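Local coordinates for oxysterol-binding protein homolog 3 (PDB 4IC4), which carries lipids in a hydrophobic pocket between membranes, using this sterol- and phospholipid-binding OSBP-related domain in phosphoinositide-coupled directional transport, at residues F101-S104 / F105-I108; S107-D111 / K112-L116; F153-H157 / L158-C162; K206-A210 / G211-M215. One frame throughout, in Å; residues are numbered along the deposited sequence.

Interaction 1. Residues F101-S104 / F105-I108; sequences FAIS and FLSI
Ser107 turns its hydroxyl back onto the carbonyl of Ser104: OG of Ser107 donates to O of Ser104 at 2.6 Å, arriving nearly along the C=O axis. The torsion chi1 of Ser107 (65°) sets this up by holding OG between its own backbone N and carbonyl carbon. The amide N of Ser107 uses the same Ser104 O at 3.0 Å, but from above the carbonyl plane, so two donors of one residue grip one acceptor from different directions. Ser104 makes the same kind of bond a turn earlier, its OG donating to Phe101 O at 2.7 Å, where the backbone bond from Ser104 N is weak. The Phe105 ring is directed back along the chain with an edge to Ala102; CD1 of Phe105 lies 3.2 Å from Ala102 O, near the ring plane, while CG of Leu106 sits over one face toward the rim. Leu106 N donates to Ile103 O at 3.1 Å, and the two aliphatic side chains cross at a slant, Ile103 CG2 to Leu106 CD1 4.1 Å. Helix 94-104 thus passes into a 3-10 segment held by bonds to the third residue back. Ile103 and Ala102 pack on Phe221 of strand 214-225, and Tyr81 touches both serines. Both buried hydroxyls thus spend their protons on carbonyls three residues back, while the aliphatic groups face the neighbouring strands.

Interaction 2. Residues S107-D111 / K112-L116; sequences SIYRD and KTRTL
The Tyr109 ring has Ile108 CG1 over the centre of one face, and its CD1 meets Arg114 CG obliquely at 3.8 Å, with Thr115 CG2 also close by. The motif is an Asx turn at Asp111 leading into the short 3-10 segment 112-115. The Arg114 guanidinium, turned 41° from the Tyr109 ring, has water 1 at its edge, in plane; the water takes a bond from Arg114 NH1 and lies 2.7 Å from Ile108 O. Asp111 OD1 is held by two donors of Thr113: the amide N at 2.8 Å on the anti side of the carboxylate and OG1 at 2.7 Å on the syn side. The main chain adds Arg114 N to Asp111 O at 2.9 Å. Arg114 CG extends anti to its backbone N (chi1 -170°) and the chain then bends at chi2 (71°), which carries the guanidinium back beside Ile108, NH1 to Ile108 CB 3.8 Å. There NE and NH2 form salt bridges with Glu67 and Glu77, tying the turn to the region flanking helix 71-76. In Arg110 the backbone N and NH1 reach Ser107 O from opposite faces of its carbonyl plane, NH1 at 2.9 Å.

Interaction 3. Residues F153-H157 / L158-C162; sequences FFAEH and LDWEC
His157 holds CG anti to its backbone N (chi1 -179°), while Trp160 places CG between N and the carbonyl carbon (chi1 54°), and these torsions bring imidazole and indole together as an offset stack. The centroids of the imidazole and the five-membered indole ring are 4.3 Å apart, with planes only 13° from parallel. His157 CB makes a CH-pi contact over that indole ring, 3.4 Å from its centroid. In the imidazole plane, Asp159 N donates an almost straight bond to His157 ND1 at 2.9 Å. With an alanine in place of His157, the Asp159 amide would probably lose this acceptor and the indole the ring stacked on it. The two segments form the end of a beta hairpin joining strands 150-157 and 160-172, with Leu158 and Asp159 at the turn. Ala155 and Cys162 are an antiparallel hydrogen-bonded pair, Ala155 N to Cys162 O 2.8 Å, and His157 N donates to Trp160 O at 2.8 Å. Trp160 NE1 bonds to Thr86 of helix 83-88. On the other face, the edge of the Phe154 ring meets the Glu161 carboxylate, turned nearly perpendicular to it, CE1 to OE2 3.8 Å. Water 3 donates to both Glu156 OE1 and Glu161 OE1, bridging two carboxylates that probably carry like charge; Glu156 OE2 is paired with Arg138.

Interaction 4. Residues K206-A210 / G211-M215; sequences KNLIA and GERYM
Lys206 lays its aliphatic chain against the Tyr214 ring and pairs with that residue through the backbone. CB of Lys206 stands over one face of the Tyr214 ring, 4.1 Å from its centroid, in a CH-pi contact displaced toward the rim. The extended chain carries CD on to 3.3 Å from Tyr214 OH. Tyr214 CG, set between its backbone N and carbonyl carbon (chi1 69°), swings the ring over to the lysine. The main chains form an antiparallel hydrogen-bonded pair, with Lys206 N to Tyr214 O 2.8 Å and Tyr214 N to Lys206 O 3.2 Å. Water 4 lies in the plane of the ring at its edge, 2.6 Å from Tyr214 OH, and accepts from Lys206 NZ, whose salt bridge is with Glu216. Asn207 then takes left-handed backbone angles (phi 61°, psi 48°) and opens the loop between strands 203-206 and 214-225; its carbonyl O is 3.0 Å from Arg213 CG. Leu208 brings CD2 to 4.1 Å from Arg213 NE, a nitrogen buried here without a partner. Ala210 leads into Gly211, whose backbone angles would press any CB against the Ala210 carbonyl. A valine in place of Tyr214 would probably take the ring face from the lysine methylenes and leave water 4 without its phenolic partner. In this surface hairpin the lysine thus splits its roles: its apolar stem lies on the tyrosine ring, while its amino group goes to the water and Glu216.

In the fold
Interactions 1 and 2 run on from one another, sharing Ser107 and Ile108, with centres about 12 Å apart. Interaction 2 also touches interaction 4, whose centre is likewise about 12 Å away: Lys112 packs beside Glu212, and Arg213 reaches the Thr115 and Leu116 carbonyls. These two contacts lie nearest the phosphoinositide site, since the side chains of Tyr109 and Arg213 are about 8 and 7 Å from that of Lys118, which binds the phosphatidylinositol 4-phosphate lipid. Arg213 is also about 8 Å from Met61 of the same site. Interaction 3, a separate barrel hairpin, lies on the opposite side of the chain's centre from interactions 2 and 4, its centre about 27 and 36 Å from theirs.

Interaction 1. Residues F101-S104 / F105-I108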
loop_
_atom_site.group_PDB
_atom_site.type_symbol
_atom_site.label_atom_id
_atom_site.label_comp_id
_atom_site.label_asym_id
_atom_site.label_seq_id
_atom_site.Cartn_x
_atom_site.Cartn_y
_atom_site.Cartn_z
ATOM N N PHE A 101 -8.322 2.836 -10.934
ATOM C CA PHE A 101 -7.060 2.793 -10.206
ATOM C C PHE A 101 -7.301 2.851 -8.701
ATOM O O PHE A 101 -6.713 2.084 -7.943
ATOM C CB PHE A 101 -6.164 3.964 -10.619
ATOM C CG PHE A 101 -4.878 4.042 -9.840
ATOM C CD1 PHE A 101 -3.824 3.177 -10.124
ATOM C CD2 PHE A 101 -4.737 4.954 -8.801
ATOM C CE1 PHE A 101 -2.645 3.220 -9.379
ATOM C CE2 PHE A 101 -3.559 5.004 -8.048
ATOM C CZ PHE A 101 -2.510 4.134 -8.340
ATOM N N ALA A 102 -8.179 3.755 -8.275
ATOM C CA ALA A 102 -8.483 3.927 -6.858
ATOM C C ALA A 102 -9.028 2.672 -6.185
ATOM O O ALA A 102 -8.757 2.419 -5.012
ATOM C CB ALA A 102 -9.465 5.078 -6.677
ATOM N N ILE A 103 -9.800 1.890 -6.931
ATOM C CA ILE A 103 -10.393 0.667 -6.409
ATOM C C ILE A 103 -9.473 -0.549 -6.540
ATOM O O ILE A 103 -9.525 -1.468 -5.719
ATOM C CB ILE A 103 -11.711 0.350 -7.159
ATOM C CG1 ILE A 103 -12.733 1.461 -6.906
ATOM C CG2 ILE A 103 -12.260 -1.001 -6.720
ATOM C CD1 ILE A 103 -13.971 1.367 -7.783
ATOM N N SER A 104 -8.619 -0.539 -7.560
ATOM C CA SER A 104 -7.749 -1.676 -7.843
ATOM C C SER A 104 -6.918 -2.253 -6.709
ATOM O O SER A 104 -6.723 -3.469 -6.656
ATOM C CB SER A 104 -6.824 -1.358 -9.024
ATOM O OG SER A 104 -5.887 -0.349 -8.700
ATOM N N PHE A 105 -6.434 -1.412 -5.804
ATOM C CA PHE A 105 -5.598 -1.914 -4.722
ATOM C C PHE A 105 -6.299 -2.963 -3.858
ATOM O O PHE A 105 -5.640 -3.813 -3.257
ATOM C CB PHE A 105 -5.106 -0.765 -3.835
ATOM C CG PHE A 105 -6.088 -0.353 -2.788
ATOM C CD1 PHE A 105 -7.200 0.409 -3.117
ATOM C CD2 PHE A 105 -5.923 -0.764 -1.467
ATOM C CE1 PHE A 105 -8.138 0.757 -2.149
ATOM C CE2 PHE A 105 -6.856 -0.423 -0.487
ATOM C CZ PHE A 105 -7.967 0.340 -0.830
ATOM N N LEU A 106 -7.626 -2.908 -3.791
ATOM C CA LEU A 106 -8.378 -3.866 -2.983
ATOM C C LEU A 106 -8.162 -5.304 -3.436
ATOM O O LEU A 106 -8.252 -6.234 -2.635
ATOM C CB LEU A 106 -9.874 -3.555 -3.039
ATOM C CG LEU A 106 -10.337 -2.274 -2.355
ATOM C CD1 LEU A 106 -11.781 -1.990 -2.754
ATOM C CD2 LEU A 106 -10.210 -2.421 -0.845
ATOM N N SER A 107 -7.864 -5.476 -4.720
ATOM C CA SER A 107 -7.674 -6.799 -5.302
ATOM C C SER A 107 -6.589 -7.667 -4.673
ATOM O O SER A 107 -6.584 -8.882 -4.874
ATOM C CB SER A 107 -7.408 -6.678 -6.810
ATOM O OG SER A 107 -6.181 -6.011 -7.070
ATOM N N ILE A 108 -5.665 -7.069 -3.926
ATOM C CA ILE A 108 -4.614 -7.883 -3.319
ATOM C C ILE A 108 -5.175 -8.799 -2.236
ATOM O O ILE A 108 -4.500 -9.721 -1.787
ATOM C CB ILE A 108 -3.466 -7.026 -2.707
ATOM C CG1 ILE A 108 -3.983 -6.157 -1.560
ATOM C CG2 ILE A 108 -2.816 -6.183 -3.800
ATOM C CD1 ILE A 108 -2.877 -5.439 -0.798
#

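Interaction 2. Residues S107-D111 / K112-L116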
loop_
_atom_site.group_PDB
_atom_site.type_symbol
_atom_site.label_atom_id
_atom_site.label_comp_id
_atom_site.label_asym_id
_atom_site.label_seq_id
_atom_site.Cartn_x
_atom_site.Cartn_y
_atom_site.Cartn_z
ATOM N N SER A 107 -7.864 -5.476 -4.720
ATOM C CA SER A 107 -7.674 -6.799 -5.302
ATOM C C SER A 107 -6.589 -7.667 -4.673
ATOM O O SER A 107 -6.584 -8.882 -4.874
ATOM C CB SER A 107 -7.408 -6.678 -6.810
ATOM O OG SER A 107 -6.181 -6.011 -7.070
ATOM N N ILE A 108 -5.665 -7.069 -3.926
ATOM C CA ILE A 108 -4.614 -7.883 -3.319
ATOM C C ILE A 108 -5.175 -8.799 -2.236
ATOM O O ILE A 108 -4.500 -9.721 -1.787
ATOM C CB ILE A 108 -3.466 -7.026 -2.707
ATOM C CG1 ILE A 108 -3.983 -6.157 -1.560
ATOM C CG2 ILE A 108 -2.816 -6.183 -3.800
ATOM C CD1 ILE A 108 -2.877 -5.439 -0.798
ATOM N N TYR A 109 -6.418 -8.551 -1.835
ATOM C CA TYR A 109 -7.053 -9.360 -0.804
ATOM C C TYR A 109 -8.029 -10.376 -1.386
ATOM O O TYR A 109 -8.810 -10.976 -0.648
ATOM C CB TYR A 109 -7.783 -8.455 0.189
ATOM C CG TYR A 109 -6.863 -7.486 0.889
ATOM C CD1 TYR A 109 -5.855 -7.946 1.730
ATOM C CD2 TYR A 109 -6.974 -6.109 0.680
ATOM C CE1 TYR A 109 -4.972 -7.069 2.349
ATOM C CE2 TYR A 109 -6.091 -5.215 1.296
ATOM C CZ TYR A 109 -5.091 -5.709 2.128
ATOM O OH TYR A 109 -4.194 -4.860 2.732
ATOM N N ARG A 110 -7.982 -10.583 -2.700
ATOM C CA ARG A 110 -8.900 -11.537 -3.314
ATOM C C ARG A 110 -8.678 -12.946 -2.784
ATOM O O ARG A 110 -9.641 -13.692 -2.584
ATOM C CB ARG A 110 -8.816 -11.487 -4.847
ATOM C CG ARG A 110 -7.472 -11.774 -5.502
ATOM C CD ARG A 110 -7.638 -11.456 -6.987
ATOM N NE ARG A 110 -6.502 -11.732 -7.863
ATOM C CZ ARG A 110 -5.411 -10.977 -7.959
ATOM N NH1 ARG A 110 -5.275 -9.891 -7.212
ATOM N NH2 ARG A 110 -4.483 -11.274 -8.860
ATOM N N ASP A 111 -7.422 -13.323 -2.566
ATOM C CA ASP A 111 -7.141 -14.631 -1.988
ATOM C C ASP A 111 -7.154 -14.358 -0.488
ATOM O O ASP A 111 -6.282 -13.656 0.035
ATOM C CB ASP A 111 -5.763 -15.151 -2.399
ATOM C CG ASP A 111 -5.495 -16.553 -1.876
ATOM O OD1 ASP A 111 -5.839 -16.819 -0.706
ATOM O OD2 ASP A 111 -4.937 -17.384 -2.627
ATOM N N LYS A 112 -8.157 -14.898 0.194
ATOM C CA LYS A 112 -8.318 -14.699 1.628
ATOM C C LYS A 112 -7.068 -14.976 2.455
ATOM O O LYS A 112 -6.943 -14.482 3.577
ATOM C CB LYS A 112 -9.478 -15.558 2.141
ATOM C CG LYS A 112 -10.829 -15.130 1.596
ATOM C CD LYS A 112 -11.951 -16.037 2.083
ATOM C CE LYS A 112 -13.296 -15.576 1.544
ATOM N NZ LYS A 112 -14.407 -16.481 1.951
ATOM N N THR A 113 -6.145 -15.757 1.911
ATOM C CA THR A 113 -4.918 -16.072 2.632
ATOM C C THR A 113 -4.174 -14.788 3.017
ATOM O O THR A 113 -3.566 -14.708 4.085
ATOM C CB THR A 113 -3.985 -16.962 1.780
ATOM O OG1 THR A 113 -4.701 -18.128 1.348
ATOM C CG2 THR A 113 -2.766 -17.396 2.587
ATOM N N ARG A 114 -4.243 -13.780 2.151
ATOM C CA ARG A 114 -3.558 -12.511 2.392
ATOM C C ARG A 114 -4.030 -11.801 3.660
ATOM O O ARG A 114 -3.287 -11.015 4.252
ATOM C CB ARG A 114 -3.743 -11.577 1.181
ATOM C CG ARG A 114 -2.869 -10.316 1.197
ATOM C CD ARG A 114 -1.401 -10.656 0.955
ATOM N NE ARG A 114 -0.511 -9.543 1.289
ATOM C CZ ARG A 114 -0.155 -8.565 0.457
ATOM N NH1 ARG A 114 -0.597 -8.535 -0.793
ATOM N NH2 ARG A 114 0.656 -7.607 0.888
ATOM N N THR A 115 -5.256 -12.079 4.094
ATOM C CA THR A 115 -5.788 -11.426 5.287
ATOM C C THR A 115 -5.363 -12.070 6.612
ATOM O O THR A 115 -5.695 -11.558 7.680
ATOM C CB THR A 115 -7.334 -11.371 5.252
ATOM O OG1 THR A 115 -7.862 -12.694 5.398
ATOM C CG2 THR A 115 -7.822 -10.776 3.933
ATOM N N LEU A 116 -4.617 -13.170 6.540
ATOM C CA LEU A 116 -4.174 -13.890 7.737
ATOM C C LEU A 116 -3.021 -13.230 8.495
ATOM O O LEU A 116 -2.937 -13.348 9.719
ATOM C CB LEU A 116 -3.779 -15.321 7.368
ATOM C CG LEU A 116 -4.901 -16.221 6.844
ATOM C CD1 LEU A 116 -4.307 -17.483 6.254
ATOM C CD2 LEU A 116 -5.857 -16.557 7.978
HETATM O O HOH W 1 -1.966 -10.320 -2.532
HETATM O O HOH W 2 -10.205 -16.512 -1.057
#

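Interaction 3. Residues F153-H157 / L158-C162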
loop_
_atom_site.group_PDB
_atom_site.type_symbol
_atom_site.label_atom_id
_atom_site.label_comp_id
_atom_site.label_asym_id
_atom_site.label_seq_id
_atom_site.Cartn_x
_atom_site.Cartn_y
_atom_site.Cartn_z
ATOM N N PHE A 153 4.592 9.098 0.691
ATOM C CA PHE A 153 4.860 8.498 -0.616
ATOM C C PHE A 153 4.851 9.532 -1.729
ATOM O O PHE A 153 4.048 10.465 -1.717
ATOM C CB PHE A 153 3.789 7.457 -0.967
ATOM C CG PHE A 153 3.774 6.261 -0.067
ATOM C CD1 PHE A 153 4.362 5.063 -0.466
ATOM C CD2 PHE A 153 3.187 6.334 1.191
ATOM C CE1 PHE A 153 4.367 3.956 0.384
ATOM C CE2 PHE A 153 3.189 5.234 2.044
ATOM C CZ PHE A 153 3.782 4.046 1.637
ATOM N N PHE A 154 5.744 9.353 -2.693
ATOM C CA PHE A 154 5.809 10.220 -3.861
ATOM C C PHE A 154 6.136 9.341 -5.058
ATOM O O PHE A 154 7.227 8.778 -5.139
ATOM C CB PHE A 154 6.879 11.302 -3.704
ATOM C CG PHE A 154 6.932 12.273 -4.858
ATOM C CD1 PHE A 154 5.769 12.883 -5.322
ATOM C CD2 PHE A 154 8.141 12.588 -5.468
ATOM C CE1 PHE A 154 5.811 13.796 -6.380
ATOM C CE2 PHE A 154 8.197 13.501 -6.524
ATOM C CZ PHE A 154 7.026 14.105 -6.979
ATOM N N ALA A 155 5.178 9.212 -5.972
ATOM C CA ALA A 155 5.350 8.398 -7.174
ATOM C C ALA A 155 5.367 9.329 -8.375
ATOM O O ALA A 155 4.554 10.252 -8.452
ATOM C CB ALA A 155 4.204 7.396 -7.299
ATOM N N GLU A 156 6.291 9.087 -9.302
ATOM C CA GLU A 156 6.422 9.924 -10.492
ATOM C C GLU A 156 6.528 9.138 -11.784
ATOM O O GLU A 156 7.227 8.125 -11.852
ATOM C CB GLU A 156 7.673 10.792 -10.418
ATOM C CG GLU A 156 7.922 11.501 -9.125
ATOM C CD GLU A 156 9.267 12.193 -9.142
ATOM O OE1 GLU A 156 9.378 13.263 -9.779
ATOM O OE2 GLU A 156 10.217 11.652 -8.538
ATOM N N HIS A 157 5.859 9.663 -12.806
ATOM C CA HIS A 157 5.833 9.115 -14.157
ATOM C C HIS A 157 6.010 10.361 -15.022
ATOM O O HIS A 157 5.844 11.480 -14.538
ATOM C CB HIS A 157 4.472 8.461 -14.416
ATOM C CG HIS A 157 4.331 7.837 -15.772
ATOM N ND1 HIS A 157 4.075 8.572 -16.909
ATOM C CD2 HIS A 157 4.361 6.539 -16.161
ATOM C CE1 HIS A 157 3.949 7.754 -17.940
ATOM N NE2 HIS A 157 4.117 6.516 -17.513
ATOM N N LEU A 158 6.361 10.183 -16.288
ATOM C CA LEU A 158 6.525 11.335 -17.164
ATOM C C LEU A 158 5.232 12.140 -17.281
ATOM O O LEU A 158 5.261 13.371 -17.384
ATOM C CB LEU A 158 6.950 10.884 -18.566
ATOM C CG LEU A 158 6.969 11.970 -19.647
ATOM C CD1 LEU A 158 8.081 12.959 -19.351
ATOM C CD2 LEU A 158 7.176 11.339 -21.014
ATOM N N ASP A 159 4.095 11.450 -17.231
ATOM C CA ASP A 159 2.808 12.116 -17.413
ATOM C C ASP A 159 1.924 12.326 -16.186
ATOM O O ASP A 159 0.842 12.897 -16.297
ATOM C CB ASP A 159 2.014 11.374 -18.490
ATOM C CG ASP A 159 2.815 11.166 -19.762
ATOM O OD1 ASP A 159 3.485 12.123 -20.202
ATOM O OD2 ASP A 159 2.777 10.050 -20.316
ATOM N N TRP A 160 2.372 11.870 -15.024
ATOM C CA TRP A 160 1.589 12.037 -13.804
ATOM C C TRP A 160 2.453 11.794 -12.586
ATOM O O TRP A 160 3.529 11.210 -12.674
ATOM C CB TRP A 160 0.395 11.065 -13.764
ATOM C CG TRP A 160 0.757 9.605 -13.962
ATOM C CD1 TRP A 160 0.665 8.894 -15.124
ATOM C CD2 TRP A 160 1.286 8.699 -12.980
ATOM N NE1 TRP A 160 1.102 7.603 -14.930
ATOM C CE2 TRP A 160 1.490 7.457 -13.624
ATOM C CE3 TRP A 160 1.610 8.817 -11.620
ATOM C CZ2 TRP A 160 2.005 6.337 -12.957
ATOM C CZ3 TRP A 160 2.125 7.698 -10.955
ATOM C CH2 TRP A 160 2.316 6.477 -11.627
ATOM N N GLU A 161 1.984 12.275 -11.446
ATOM C CA GLU A 161 2.691 12.056 -10.195
ATOM C C GLU A 161 1.642 11.950 -9.109
ATOM O O GLU A 161 0.519 12.436 -9.265
ATOM C CB GLU A 161 3.676 13.187 -9.896
ATOM C CG GLU A 161 3.060 14.563 -9.764
ATOM C CD GLU A 161 4.083 15.603 -9.353
ATOM O OE1 GLU A 161 5.142 15.695 -10.011
ATOM O OE2 GLU A 161 3.826 16.331 -8.371
ATOM N N CYS A 162 2.000 11.302 -8.008
ATOM C CA CYS A 162 1.063 11.120 -6.916
ATOM C C CYS A 162 1.764 11.259 -5.574
ATOM O O CYS A 162 2.863 10.742 -5.386
ATOM C CB CYS A 162 0.420 9.735 -7.025
ATOM S SG CYS A 162 -1.026 9.497 -5.973
HETATM O O HOH W 3 7.290 14.426 -11.194
#

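Interaction 4. Residues K206-A210 / G211-M215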
loop_
_atom_site.group_PDB
_atom_site.type_symbol
_atom_site.label_atom_id
_atom_site.label_comp_id
_atom_site.label_asym_id
_atom_site.label_seq_id
_atom_site.Cartn_x
_atom_site.Cartn_y
_atom_site.Cartn_z
ATOM N N LYS A 206 -13.185 -9.750 8.710
ATOM C CA LYS A 206 -14.185 -10.609 9.347
ATOM C C LYS A 206 -13.712 -12.016 9.706
ATOM O O LYS A 206 -12.632 -12.449 9.306
ATOM C CB LYS A 206 -15.422 -10.714 8.454
ATOM C CG LYS A 206 -16.181 -9.412 8.280
ATOM C CD LYS A 206 -17.429 -9.628 7.442
ATOM C CE LYS A 206 -18.275 -8.370 7.372
ATOM N NZ LYS A 206 -19.531 -8.598 6.604
ATOM N N ASN A 207 -14.552 -12.725 10.462
ATOM C CA ASN A 207 -14.270 -14.087 10.915
ATOM C C ASN A 207 -13.021 -14.173 11.784
ATOM O O ASN A 207 -12.166 -15.033 11.578
ATOM C CB ASN A 207 -14.130 -15.042 9.723
ATOM C CG ASN A 207 -15.465 -15.372 9.073
ATOM O OD1 ASN A 207 -15.540 -16.215 8.179
ATOM N ND2 ASN A 207 -16.523 -14.705 9.519
ATOM N N LEU A 208 -12.926 -13.282 12.764
ATOM C CA LEU A 208 -11.783 -13.266 13.667
ATOM C C LEU A 208 -11.924 -14.361 14.720
ATOM O O LEU A 208 -10.932 -14.889 15.218
ATOM C CB LEU A 208 -11.675 -11.904 14.357
ATOM C CG LEU A 208 -11.435 -10.688 13.461
ATOM C CD1 LEU A 208 -11.438 -9.428 14.311
ATOM C CD2 LEU A 208 -10.108 -10.837 12.728
ATOM N N ILE A 209 -13.168 -14.697 15.047
ATOM C CA ILE A 209 -13.460 -15.719 16.046
ATOM C C ILE A 209 -13.203 -17.128 15.522
ATOM O O ILE A 209 -12.385 -17.869 16.072
ATOM C CB ILE A 209 -14.930 -15.634 16.505
ATOM C CG1 ILE A 209 -15.228 -14.229 17.033
ATOM C CG2 ILE A 209 -15.201 -16.676 17.580
ATOM C CD1 ILE A 209 -16.675 -14.011 17.422
ATOM N N ALA A 210 -13.914 -17.496 14.463
ATOM C CA ALA A 210 -13.769 -18.818 13.870
ATOM C C ALA A 210 -13.988 -18.760 12.366
ATOM O O ALA A 210 -14.516 -17.779 11.842
ATOM C CB ALA A 210 -14.764 -19.785 14.503
ATOM N N GLY A 211 -13.581 -19.819 11.676
ATOM C CA GLY A 211 -13.742 -19.869 10.236
ATOM C C GLY A 211 -12.563 -19.244 9.525
ATOM O O GLY A 211 -11.543 -18.942 10.144
ATOM N N GLU A 212 -12.703 -19.049 8.218
ATOM C CA GLU A 212 -11.642 -18.457 7.417
ATOM C C GLU A 212 -11.774 -16.938 7.386
ATOM O O GLU A 212 -12.755 -16.396 6.874
ATOM C CB GLU A 212 -11.684 -19.021 5.994
ATOM C CG GLU A 212 -10.550 -18.549 5.101
ATOM C CD GLU A 212 -10.503 -19.289 3.777
ATOM O OE1 GLU A 212 -10.345 -20.529 3.793
ATOM O OE2 GLU A 212 -10.620 -18.633 2.722
ATOM N N ARG A 213 -10.782 -16.260 7.951
ATOM C CA ARG A 213 -10.767 -14.804 7.993
ATOM C C ARG A 213 -10.733 -14.240 6.579
ATOM O O ARG A 213 -10.206 -14.873 5.667
ATOM C CB ARG A 213 -9.533 -14.320 8.761
ATOM C CG ARG A 213 -9.523 -14.705 10.231
ATOM C CD ARG A 213 -8.137 -14.546 10.841
ATOM N NE ARG A 213 -7.562 -13.231 10.575
ATOM C CZ ARG A 213 -6.358 -12.846 10.987
ATOM N NH1 ARG A 213 -5.598 -13.676 11.692
ATOM N NH2 ARG A 213 -5.909 -11.634 10.686
ATOM N N TYR A 214 -11.304 -13.054 6.403
ATOM C CA TYR A 214 -11.311 -12.399 5.099
ATOM C C TYR A 214 -11.606 -10.912 5.245
ATOM O O TYR A 214 -12.051 -10.451 6.295
ATOM C CB TYR A 214 -12.339 -13.056 4.165
ATOM C CG TYR A 214 -13.788 -12.834 4.535
ATOM C CD1 TYR A 214 -14.461 -11.676 4.148
ATOM C CD2 TYR A 214 -14.491 -13.789 5.269
ATOM C CE1 TYR A 214 -15.800 -11.475 4.482
ATOM C CE2 TYR A 214 -15.826 -13.597 5.609
ATOM C CZ TYR A 214 -16.475 -12.442 5.213
ATOM O OH TYR A 214 -17.795 -12.255 5.554
ATOM N N MET A 215 -11.341 -10.163 4.182
ATOM C CA MET A 215 -11.577 -8.727 4.182
ATOM C C MET A 215 -12.494 -8.322 3.044
ATOM O O MET A 215 -12.534 -8.973 2.000
ATOM C CB MET A 215 -10.257 -7.971 4.047
ATOM C CG MET A 215 -9.418 -7.969 5.300
ATOM S SD MET A 215 -7.798 -7.229 5.025
ATOM C CE MET A 215 -8.253 -5.547 4.599
HETATM O O HOH W 4 -19.364 -10.527 4.419
#